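Local structure of 11R-lipoxygenase (Gersemia fruticosa, 3VF1) at residues E268-C273 against R480-D485; E303-I308 against L335-N340; N340-I345 against G486-Y491; K493-L498 against K671-R676. The protein probably catalyses the calcium-dependent dioxygenation of polyunsaturated fatty acids at a non-heme iron. One frame throughout, in Å; residues are numbered along the deposited sequence.

From the N terminus, the chain first lays down 268-273, which holds the short edge strand 271-272 of a five-stranded antiparallel sheet, and 206 residues later interaction 1 sets 480-485 against it. Nested inside that long loop, interaction 2 pairs two inner strands of the same sheet, 303-308 and 335-340. Interaction 3 starts at N340, shared with interaction 2, and joins the next hairpin turn to 486-491; its segments alternate with those of interaction 1, so the two loops cross. Interaction 4 opens only after the others have closed and ties helix 491-514 to helix 653-676 near the C terminus. K493 donates to L487 O and, weakly, to D485 O, so it joins interactions 1, 3 and 4.

Interaction 1 (E268-C273 against R480-D485); sequences EVIRRC and RQRGVD. With GLC (alpha-D-glucopyranose), chain C.
R482 reaches past R271 to the backbone of 268-270, its chain turned at chi3 (-75°) so that the guanidinium arrives beside two peptide groups. Its NH1 makes a short but bent, weak hydrogen bond to I270 O (2.7 Å), which lies at the edge of the guanidinium. E268 O lies over one face, toward its rim, at an angle too poor for a hydrogen bond, and V484 CG2 lies over the centre of the opposite face, 4.2 Å from the R482 guanidinium plane. NH2 donates to P267 O, a second carbonyl of the 267-270 backbone. A leucine in place of R482 would probably leave I270 O and P267 O without these donors and leave this loop freer to shift. R271 CG lies between the backbone N and the carbonyl carbon (chi1 68°), and the chain folds back over R482, whose CG rests over the centre of the R271 guanidinium. NH2 of R271 donates to Q481 OE1 (2.9 Å) from well above the amide plane, the two flat groups standing 76° apart. A backbone bond, R272 N to R482 O (2.9 Å), joins the segments where G483, with positive phi, follows helix 475-481 in a Schellman motif. The edge strand 271-272 is held between that helix end and strand 306-310, to which R271 and C273 are hydrogen-bonded, while V269 packs on helix 369-410.

Interaction 2 (E303-I308 against L335-N340); sequences EGLIFI and LFYLKN
Y337 lies alongside L305, both side chains pointing the same way. From CB, with CG anti to the backbone N (chi1 -176°), the ring is turned toward L305 and I306 of the neighbouring segment. Its CD1 meets I306 CD1 at 3.8 Å, the methyl lying in the ring plane at the edge, and also lies beside L305 O; CE1 touches L305 CB at 4.0 Å; OH ends beside L305 CD1 and is hydrogen-bonded to D292 OD2. Strands 306-310 and 333-338 are antiparallel neighbours in the middle of a five-stranded sheet. F307 and F336 form the hydrogen-bonded pair, with F336 N to F307 O (2.8 Å) and F307 N to F336 O (3.1 Å); I306-Y337 and I308-L335 are the non-hydrogen-bonded pairs flanking it. Just ahead of strand 306-310, L305 O accepts from L338 N (2.8 Å). I306, I308, L335 and Y337 project from one face, where helix 297-302 covers I306 and Y337. There L335 crosses I306 obliquely: its CD1 presses on I306 CG2 at 3.5 Å and also touches I308 CB. A glycine at L335 would probably open a gap between I306 and I308 and leave I306 CG2 without its closest neighbour across the strands. On the other face, F336 stacks edge-to-face with F261, and F307 CE1 meets L338 CB at 4.0 Å, and the F307 side chain also touches L487.

Interaction 3 (N340-I345 against G486-Y491); sequences NNDDII and GLRKFY. With FRU (beta-D-fructofuranose), chain B.
D342 and R488 bring the backbones nearest, CA to CA 6.3 Å, where the turn of the beta hairpin formed by strands 333-338 and 344-350 faces a type I turn from L487 to F490, just ahead of helix 491-514. D342 has positive phi (82°), and the hairpin turn is stiffened by an Asx turn in which N341 OD1 accepts from D343 N. Two waters bridge the segments: one donates to D342 O and accepts from K489 N, the other donates to D342 OD1 and accepts from R488 N. The D342 carboxylate lies side by side with R488 and rests on its aliphatic root, OD1 being 3.7 Å from CG, while the guanidinium leads away and is not paired with it. R488 CD instead comes close to O6 of the bound fructose, which bonds weakly to G486 O. K489 reaches farther. Its chain runs alongside D342, K489 CD 3.7 Å from D342 CB, and bends at chi3 (84°) to carry NZ across to the neighbouring aspartate. There it makes the salt bridge of the contact: K489 NZ meets D343 OD1 on its syn side at 2.8 Å, 22° out of the carboxylate plane.

Interaction 4 (K493-L498 against K671-R676); sequences KDDALL and KQITER. With FRU (beta-D-fructofuranose), chain B.
D495 and R676 form a salt bridge between two antiparallel helices, 491-514 and 653-676, whose local axes run 168° apart. At an axis separation of 11.2 Å the backbones are too distant for close helix packing, and the gap is spanned by side chains, chiefly the long R676 reaching D495. D495 gives up the most surface. R676 comes from the opposite direction: its chi1 (177°) sends the chain away from its own backbone N, and the bend at chi3 turns the guanidinium onto both carboxylate oxygens. NH2 donates to the syn lone pair of OD2 at 3.0 Å, nearly in the guanidinium plane; NH1 adds a weak bond to that same OD2 and lies 2.9 Å from OD1, completing the salt bridge. The two planes are 42° apart, so the pair is twisted rather than flat. I673 fills the space beside it, CG1 lying 3.3 Å from D495 OD1, and Y684 touches both D495 and R676. The burial of D495 beside I673 would probably strengthen its attraction to R676. One turn along, L498 crosses Q672 obliquely, its CD1 on Q672 OE1 at 3.6 Å. Round the side of helix 491-514, K493, D494 and L497 line the glycan pocket: K493 NZ donates to fructose O5, L497 CD1 touches its C1, and D494 OD1 accepts both from K493 NZ (2.8 Å) and from fructose O1 (2.9 Å).

Interaction 1 (E268-C273 against R480-D485)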
# COMPACT_ATOMS: atom_id res chain seq x y z
N GLU A 268 1.62 4.61 13.99
CA GLU A 268 0.18 4.80 14.11
C GLU A 268 -0.37 4.66 15.53
O GLU A 268 -1.56 4.88 15.76
CB GLU A 268 -0.55 3.79 13.22
CG GLU A 268 -0.48 4.10 11.73
CD GLU A 268 -1.46 3.27 10.93
OE1 GLU A 268 -1.83 2.16 11.39
OE2 GLU A 268 -1.88 3.72 9.84
N VAL A 269 0.48 4.30 16.49
CA VAL A 269 0.00 3.92 17.81
C VAL A 269 0.25 4.97 18.89
O VAL A 269 -0.66 5.32 19.64
CB VAL A 269 0.62 2.59 18.27
CG1 VAL A 269 0.06 2.17 19.62
CG2 VAL A 269 0.36 1.51 17.23
N ILE A 270 1.47 5.48 18.97
CA ILE A 270 1.83 6.40 20.05
C ILE A 270 0.96 7.66 20.01
O ILE A 270 0.62 8.16 18.94
CB ILE A 270 3.31 6.80 19.99
CG1 ILE A 270 3.71 7.55 21.26
CG2 ILE A 270 3.59 7.65 18.75
CD1 ILE A 270 5.20 7.66 21.47
N ARG A 271 0.62 8.17 21.19
CA ARG A 271 -0.18 9.38 21.29
C ARG A 271 0.02 10.07 22.64
O ARG A 271 0.40 9.44 23.62
CB ARG A 271 -1.67 9.06 21.11
CG ARG A 271 -2.28 8.25 22.24
CD ARG A 271 -3.73 7.94 21.95
NE ARG A 271 -4.49 9.16 21.68
CZ ARG A 271 -5.57 9.22 20.91
NH1 ARG A 271 -6.04 8.14 20.31
NH2 ARG A 271 -6.18 10.38 20.74
N ARG A 272 -0.23 11.38 22.67
CA ARG A 272 -0.10 12.15 23.90
C ARG A 272 -1.03 11.59 24.97
O ARG A 272 -2.15 11.17 24.69
CB ARG A 272 -0.42 13.62 23.65
CG ARG A 272 -0.48 14.45 24.92
CD ARG A 272 -0.72 15.93 24.63
NE ARG A 272 -0.90 16.69 25.86
CZ ARG A 272 -0.99 18.02 25.92
NH1 ARG A 272 -0.90 18.75 24.82
NH2 ARG A 272 -1.15 18.62 27.10
N CYS A 273 -0.55 11.59 26.21
CA CYS A 273 -1.31 11.07 27.34
C CYS A 273 -1.44 12.13 28.42
O CYS A 273 -0.47 12.48 29.09
CB CYS A 273 -0.63 9.83 27.91
SG CYS A 273 -1.50 9.08 29.31
N ARG A 480 -3.22 15.20 14.62
CA ARG A 480 -3.55 16.32 15.49
C ARG A 480 -4.30 15.87 16.74
O ARG A 480 -4.02 16.36 17.84
CB ARG A 480 -4.38 17.35 14.73
CG ARG A 480 -4.72 18.59 15.53
CD ARG A 480 -5.51 19.58 14.70
NE ARG A 480 -4.71 20.10 13.59
CZ ARG A 480 -5.22 20.65 12.49
NH1 ARG A 480 -6.54 20.74 12.32
NH2 ARG A 480 -4.41 21.09 11.54
N GLN A 481 -5.25 14.96 16.59
CA GLN A 481 -6.02 14.48 17.73
C GLN A 481 -5.18 13.55 18.60
O GLN A 481 -5.49 13.34 19.77
CB GLN A 481 -7.31 13.78 17.26
CG GLN A 481 -7.10 12.41 16.64
CD GLN A 481 -7.42 11.27 17.59
OE1 GLN A 481 -7.91 11.49 18.70
NE2 GLN A 481 -7.16 10.04 17.15
N ARG A 482 -4.11 13.01 18.03
CA ARG A 482 -3.16 12.20 18.78
C ARG A 482 -2.14 13.07 19.51
O ARG A 482 -1.40 12.59 20.36
CB ARG A 482 -2.45 11.21 17.87
CG ARG A 482 -3.30 10.02 17.45
CD ARG A 482 -2.42 8.84 17.08
NE ARG A 482 -1.78 9.01 15.77
CZ ARG A 482 -0.58 8.54 15.45
NH1 ARG A 482 0.14 7.85 16.33
NH2 ARG A 482 -0.10 8.75 14.23
N GLY A 483 -2.09 14.35 19.16
CA GLY A 483 -1.19 15.29 19.81
C GLY A 483 0.27 15.02 19.51
O GLY A 483 1.14 15.35 20.32
N VAL A 484 0.55 14.45 18.35
CA VAL A 484 1.92 14.09 17.98
C VAL A 484 2.44 14.87 16.78
O VAL A 484 3.58 14.68 16.35
CB VAL A 484 2.04 12.58 17.65
CG1 VAL A 484 1.69 11.74 18.87
CG2 VAL A 484 1.15 12.22 16.47
N ASP A 485 1.61 15.76 16.24
CA ASP A 485 1.98 16.49 15.03
C ASP A 485 3.00 17.60 15.29
O ASP A 485 3.52 18.20 14.35
CB ASP A 485 0.73 17.06 14.34
CG ASP A 485 0.01 18.08 15.20
OD1 ASP A 485 0.25 18.11 16.43
OD2 ASP A 485 -0.79 18.86 14.64
C1 GLC C . 3.04 20.97 12.65
C2 GLC C . 1.55 21.28 12.60
C3 GLC C . 1.30 22.77 12.78
C4 GLC C . 1.99 23.24 14.06
C5 GLC C . 3.46 22.84 14.06
C6 GLC C . 4.10 23.24 15.39
O2 GLC C . 1.02 20.86 11.36
O3 GLC C . -0.08 23.02 12.86
O4 GLC C . 1.88 24.64 14.16
O5 GLC C . 3.59 21.45 13.87
O6 GLC C . 5.49 23.40 15.23

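Interaction 2 (E303-I308 against L335-N340)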
# COMPACT_ATOMS: atom_id res chain seq x y z
N GLU A 303 2.09 19.30 30.94
CA GLU A 303 2.83 20.05 29.92
C GLU A 303 2.92 19.29 28.59
O GLU A 303 3.57 19.77 27.65
CB GLU A 303 4.23 20.40 30.42
CG GLU A 303 4.22 21.30 31.66
CD GLU A 303 5.58 21.91 31.93
OE1 GLU A 303 6.51 21.70 31.13
OE2 GLU A 303 5.72 22.62 32.96
N GLY A 304 2.29 18.13 28.51
CA GLY A 304 2.25 17.37 27.28
C GLY A 304 3.58 16.74 26.90
O GLY A 304 3.95 16.72 25.73
N LEU A 305 4.29 16.23 27.90
CA LEU A 305 5.59 15.60 27.68
C LEU A 305 5.48 14.08 27.80
O LEU A 305 6.46 13.37 27.64
CB LEU A 305 6.61 16.11 28.68
CG LEU A 305 6.80 17.63 28.74
CD1 LEU A 305 7.79 18.00 29.83
CD2 LEU A 305 7.26 18.17 27.39
N ILE A 306 4.28 13.59 28.08
CA ILE A 306 4.07 12.16 28.30
C ILE A 306 3.23 11.55 27.19
O ILE A 306 2.12 12.00 26.92
CB ILE A 306 3.37 11.91 29.65
CG1 ILE A 306 4.24 12.40 30.81
CG2 ILE A 306 3.06 10.43 29.82
CD1 ILE A 306 5.48 11.57 31.05
N PHE A 307 3.76 10.51 26.56
CA PHE A 307 3.06 9.82 25.48
C PHE A 307 2.93 8.34 25.83
O PHE A 307 3.66 7.82 26.67
CB PHE A 307 3.81 10.00 24.17
CG PHE A 307 3.93 11.43 23.74
CD1 PHE A 307 4.82 12.29 24.38
CD2 PHE A 307 3.16 11.93 22.71
CE1 PHE A 307 4.93 13.61 24.00
CE2 PHE A 307 3.27 13.25 22.32
CZ PHE A 307 4.15 14.09 22.97
N ILE A 308 1.99 7.66 25.17
CA ILE A 308 1.67 6.28 25.52
C ILE A 308 1.36 5.43 24.30
O ILE A 308 0.81 5.91 23.31
CB ILE A 308 0.45 6.24 26.47
CG1 ILE A 308 0.17 4.81 26.94
CG2 ILE A 308 -0.77 6.83 25.79
CD1 ILE A 308 -0.88 4.72 28.02
N LEU A 335 4.97 3.69 28.27
CA LEU A 335 4.92 5.12 28.56
C LEU A 335 6.23 5.75 28.13
O LEU A 335 7.31 5.21 28.40
CB LEU A 335 4.66 5.35 30.04
CG LEU A 335 4.11 6.73 30.40
CD1 LEU A 335 2.69 6.90 29.86
CD2 LEU A 335 4.13 6.95 31.91
N PHE A 336 6.15 6.90 27.47
CA PHE A 336 7.33 7.57 26.95
C PHE A 336 7.40 9.01 27.44
O PHE A 336 6.40 9.61 27.81
CB PHE A 336 7.32 7.55 25.42
CG PHE A 336 7.32 6.16 24.84
CD1 PHE A 336 6.18 5.38 24.88
CD2 PHE A 336 8.46 5.64 24.25
CE1 PHE A 336 6.17 4.11 24.34
CE2 PHE A 336 8.46 4.37 23.71
CZ PHE A 336 7.31 3.60 23.76
N TYR A 337 8.62 9.55 27.45
CA TYR A 337 8.86 10.92 27.90
C TYR A 337 9.52 11.72 26.79
O TYR A 337 10.44 11.23 26.13
CB TYR A 337 9.76 10.90 29.13
CG TYR A 337 10.00 12.26 29.75
CD1 TYR A 337 8.98 12.92 30.42
CD2 TYR A 337 11.25 12.86 29.69
CE1 TYR A 337 9.19 14.16 31.00
CE2 TYR A 337 11.47 14.10 30.27
CZ TYR A 337 10.44 14.74 30.92
OH TYR A 337 10.65 15.97 31.50
N LEU A 338 9.05 12.94 26.58
CA LEU A 338 9.65 13.83 25.59
C LEU A 338 10.79 14.62 26.22
O LEU A 338 10.56 15.57 26.95
CB LEU A 338 8.60 14.78 25.02
CG LEU A 338 9.11 15.82 24.02
CD1 LEU A 338 9.67 15.16 22.77
CD2 LEU A 338 8.01 16.80 23.66
N LYS A 339 12.02 14.20 25.93
CA LYS A 339 13.19 14.83 26.51
C LYS A 339 13.35 16.27 26.03
O LYS A 339 12.70 16.70 25.08
CB LYS A 339 14.45 14.03 26.17
CG LYS A 339 14.47 12.64 26.80
CD LYS A 339 15.63 11.81 26.28
CE LYS A 339 16.97 12.42 26.64
NZ LYS A 339 18.11 11.62 26.09
N ASN A 340 14.22 17.02 26.71
CA ASN A 340 14.42 18.43 26.40
C ASN A 340 15.01 18.63 25.01
O ASN A 340 14.83 19.68 24.40
CB ASN A 340 15.34 19.06 27.44
CG ASN A 340 15.32 20.58 27.40
OD1 ASN A 340 14.42 21.18 26.81
ND2 ASN A 340 16.31 21.21 28.02

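Interaction 3 (N340-I345 against G486-Y491)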
# COMPACT_ATOMS: atom_id res chain seq x y z
N ASN A 340 14.22 17.02 26.71
CA ASN A 340 14.42 18.43 26.40
C ASN A 340 15.01 18.63 25.01
O ASN A 340 14.83 19.68 24.40
CB ASN A 340 15.34 19.06 27.44
CG ASN A 340 15.32 20.58 27.40
OD1 ASN A 340 14.42 21.18 26.81
ND2 ASN A 340 16.31 21.21 28.02
N ASN A 341 15.70 17.61 24.50
CA ASN A 341 16.33 17.68 23.19
C ASN A 341 15.47 17.03 22.10
O ASN A 341 15.96 16.76 21.00
CB ASN A 341 17.72 17.04 23.22
CG ASN A 341 17.66 15.53 23.36
OD1 ASN A 341 16.62 14.97 23.70
ND2 ASN A 341 18.78 14.87 23.11
N ASP A 342 14.21 16.77 22.43
CA ASP A 342 13.21 16.30 21.46
C ASP A 342 13.27 14.80 21.16
O ASP A 342 12.54 14.31 20.29
CB ASP A 342 13.31 17.10 20.15
CG ASP A 342 12.94 18.56 20.33
OD1 ASP A 342 11.84 18.83 20.88
OD2 ASP A 342 13.74 19.44 19.94
N ASP A 343 14.11 14.06 21.88
CA ASP A 343 14.08 12.60 21.82
C ASP A 343 13.03 12.08 22.79
O ASP A 343 12.91 12.57 23.91
CB ASP A 343 15.44 12.01 22.20
CG ASP A 343 16.50 12.28 21.15
OD1 ASP A 343 16.14 12.47 19.97
OD2 ASP A 343 17.70 12.29 21.51
N ILE A 344 12.27 11.08 22.36
CA ILE A 344 11.36 10.40 23.28
C ILE A 344 11.99 9.09 23.76
O ILE A 344 12.60 8.36 22.99
CB ILE A 344 9.97 10.12 22.66
CG1 ILE A 344 10.07 9.14 21.49
CG2 ILE A 344 9.32 11.41 22.20
CD1 ILE A 344 8.84 8.28 21.33
N ILE A 345 11.84 8.82 25.06
CA ILE A 345 12.39 7.60 25.64
C ILE A 345 11.32 6.85 26.40
O ILE A 345 10.42 7.45 26.98
CB ILE A 345 13.54 7.91 26.61
CG1 ILE A 345 13.10 8.97 27.63
CG2 ILE A 345 14.77 8.37 25.85
CD1 ILE A 345 14.07 9.18 28.77
N GLY A 486 3.27 17.88 16.56
CA GLY A 486 4.22 18.92 16.93
C GLY A 486 5.61 18.41 17.25
O GLY A 486 6.53 19.21 17.47
N LEU A 487 5.79 17.10 17.28
CA LEU A 487 7.07 16.50 17.62
C LEU A 487 8.15 16.82 16.58
O LEU A 487 8.00 16.51 15.40
CB LEU A 487 6.92 14.98 17.78
CG LEU A 487 6.02 14.53 18.93
CD1 LEU A 487 5.91 13.01 18.96
CD2 LEU A 487 6.55 15.05 20.26
N ARG A 488 9.24 17.43 17.04
CA ARG A 488 10.30 17.90 16.16
C ARG A 488 11.03 16.78 15.42
O ARG A 488 11.42 16.94 14.26
CB ARG A 488 11.32 18.72 16.96
CG ARG A 488 10.77 20.00 17.56
CD ARG A 488 10.67 21.10 16.52
NE ARG A 488 10.25 22.37 17.11
CZ ARG A 488 10.09 23.51 16.44
NH1 ARG A 488 10.32 23.54 15.13
NH2 ARG A 488 9.71 24.61 17.07
N LYS A 489 11.23 15.64 16.09
CA LYS A 489 12.00 14.55 15.51
C LYS A 489 11.11 13.39 15.08
O LYS A 489 11.52 12.23 15.11
CB LYS A 489 13.09 14.09 16.49
CG LYS A 489 14.00 15.22 16.93
CD LYS A 489 15.10 14.76 17.88
CE LYS A 489 16.29 14.21 17.12
NZ LYS A 489 17.45 13.96 18.02
N PHE A 490 9.88 13.72 14.69
CA PHE A 490 8.94 12.76 14.14
C PHE A 490 8.98 12.91 12.62
O PHE A 490 8.13 13.56 12.02
CB PHE A 490 7.54 13.06 14.68
CG PHE A 490 6.52 11.99 14.40
CD1 PHE A 490 6.84 10.84 13.70
CD2 PHE A 490 5.22 12.14 14.85
CE1 PHE A 490 5.88 9.87 13.46
CE2 PHE A 490 4.26 11.18 14.61
CZ PHE A 490 4.60 10.04 13.92
N TYR A 491 9.99 12.30 12.00
CA TYR A 491 10.30 12.54 10.60
C TYR A 491 9.22 12.03 9.65
O TYR A 491 8.97 12.64 8.62
CB TYR A 491 11.66 11.93 10.25
CG TYR A 491 12.77 12.46 11.12
CD1 TYR A 491 12.86 13.82 11.42
CD2 TYR A 491 13.72 11.61 11.67
CE1 TYR A 491 13.87 14.31 12.21
CE2 TYR A 491 14.74 12.10 12.47
CZ TYR A 491 14.81 13.45 12.74
OH TYR A 491 15.81 13.94 13.54
C1 FRU B . 4.28 19.79 10.08
C2 FRU B . 4.77 20.85 11.07
C3 FRU B . 5.73 21.82 10.40
C4 FRU B . 6.79 22.06 11.45
C5 FRU B . 6.76 20.80 12.30
C6 FRU B . 7.03 21.14 13.76
O1 FRU B . 5.38 19.08 9.57
O2 FRU B . 3.68 21.59 11.56
O3 FRU B . 5.09 23.02 10.04
O4 FRU B . 8.07 22.28 10.89
O5 FRU B . 5.48 20.22 12.13
O6 FRU B . 7.83 20.14 14.36
O HOH W 1 10.30 14.88 18.73
O HOH W 2 9.68 17.60 19.80

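Interaction 4 (K493-L498 against K671-R676)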
# COMPACT_ATOMS: atom_id res chain seq x y z
N LYS A 493 6.10 12.10 10.22
CA LYS A 493 5.02 13.08 10.28
C LYS A 493 5.32 14.29 9.40
O LYS A 493 4.45 14.76 8.67
CB LYS A 493 4.79 13.52 11.73
CG LYS A 493 3.87 14.73 11.88
CD LYS A 493 4.64 16.04 11.98
CE LYS A 493 5.48 16.09 13.25
NZ LYS A 493 6.19 17.39 13.41
N ASP A 494 6.55 14.79 9.47
CA ASP A 494 6.94 15.95 8.68
C ASP A 494 6.84 15.67 7.18
O ASP A 494 6.30 16.47 6.42
CB ASP A 494 8.36 16.39 9.03
CG ASP A 494 8.47 16.97 10.42
OD1 ASP A 494 7.47 17.52 10.92
OD2 ASP A 494 9.56 16.89 11.02
N ASP A 495 7.36 14.51 6.77
CA ASP A 495 7.39 14.16 5.36
C ASP A 495 6.01 13.79 4.83
O ASP A 495 5.63 14.19 3.73
CB ASP A 495 8.37 13.00 5.12
CG ASP A 495 9.79 13.35 5.51
OD1 ASP A 495 10.13 14.56 5.51
OD2 ASP A 495 10.57 12.42 5.82
N ALA A 496 5.26 13.03 5.62
CA ALA A 496 3.92 12.61 5.23
C ALA A 496 2.99 13.81 5.05
O ALA A 496 2.11 13.80 4.19
CB ALA A 496 3.34 11.65 6.26
N LEU A 497 3.19 14.85 5.86
CA LEU A 497 2.35 16.03 5.79
C LEU A 497 2.67 16.89 4.57
O LEU A 497 1.78 17.55 4.02
CB LEU A 497 2.47 16.86 7.07
CG LEU A 497 1.73 16.32 8.30
CD1 LEU A 497 1.98 17.20 9.51
CD2 LEU A 497 0.24 16.21 8.02
N LEU A 498 3.93 16.88 4.14
CA LEU A 498 4.31 17.58 2.92
C LEU A 498 3.69 16.89 1.71
O LEU A 498 3.15 17.55 0.82
CB LEU A 498 5.83 17.59 2.77
CG LEU A 498 6.63 18.45 3.75
CD1 LEU A 498 8.12 18.30 3.49
CD2 LEU A 498 6.22 19.92 3.65
N LYS A 671 14.13 17.70 -2.05
CA LYS A 671 15.22 18.58 -1.66
C LYS A 671 15.19 18.90 -0.16
O LYS A 671 16.23 18.94 0.49
CB LYS A 671 15.15 19.87 -2.48
CG LYS A 671 16.21 20.91 -2.13
CD LYS A 671 16.33 21.96 -3.22
CE LYS A 671 17.17 23.14 -2.77
NZ LYS A 671 16.46 24.00 -1.79
N GLN A 672 13.99 19.11 0.39
CA GLN A 672 13.84 19.36 1.82
C GLN A 672 14.32 18.17 2.64
O GLN A 672 15.14 18.31 3.54
CB GLN A 672 12.38 19.66 2.17
CG GLN A 672 11.88 21.01 1.69
CD GLN A 672 10.51 21.34 2.26
OE1 GLN A 672 10.28 21.22 3.46
NE2 GLN A 672 9.59 21.75 1.39
N ILE A 673 13.79 16.99 2.31
CA ILE A 673 14.12 15.77 3.03
C ILE A 673 15.62 15.51 3.00
O ILE A 673 16.20 15.09 3.99
CB ILE A 673 13.39 14.56 2.42
CG1 ILE A 673 11.88 14.68 2.66
CG2 ILE A 673 13.92 13.26 3.02
CD1 ILE A 673 11.06 13.63 1.94
N THR A 674 16.23 15.78 1.85
CA THR A 674 17.66 15.56 1.68
C THR A 674 18.47 16.49 2.59
O THR A 674 19.43 16.07 3.22
CB THR A 674 18.09 15.78 0.22
OG1 THR A 674 17.54 14.75 -0.60
CG2 THR A 674 19.61 15.76 0.10
N GLU A 675 18.06 17.75 2.65
CA GLU A 675 18.76 18.73 3.47
C GLU A 675 18.65 18.40 4.96
O GLU A 675 19.60 18.58 5.71
CB GLU A 675 18.23 20.14 3.19
CG GLU A 675 18.64 20.68 1.83
CD GLU A 675 18.04 22.04 1.53
OE1 GLU A 675 17.01 22.39 2.16
OE2 GLU A 675 18.60 22.76 0.68
N ARG A 676 17.49 17.91 5.37
CA ARG A 676 17.29 17.51 6.76
C ARG A 676 18.12 16.28 7.09
O ARG A 676 18.72 16.19 8.16
CB ARG A 676 15.82 17.21 7.04
CG ARG A 676 15.55 16.73 8.45
CD ARG A 676 14.27 15.93 8.53
NE ARG A 676 14.34 14.71 7.75
CZ ARG A 676 13.28 14.00 7.37
NH1 ARG A 676 12.05 14.40 7.71
NH2 ARG A 676 13.43 12.89 6.66
C1 FRU B . 4.28 19.79 10.08
C2 FRU B . 4.77 20.85 11.07
C3 FRU B . 5.73 21.82 10.40
C4 FRU B . 6.79 22.06 11.45
C5 FRU B . 6.76 20.80 12.30
C6 FRU B . 7.03 21.14 13.76
O1 FRU B . 5.38 19.08 9.57
O2 FRU B . 3.68 21.59 11.56
O3 FRU B . 5.09 23.02 10.04
O4 FRU B . 8.07 22.28 10.89
O5 FRU B . 5.48 20.22 12.13
O6 FRU B . 7.83 20.14 14.36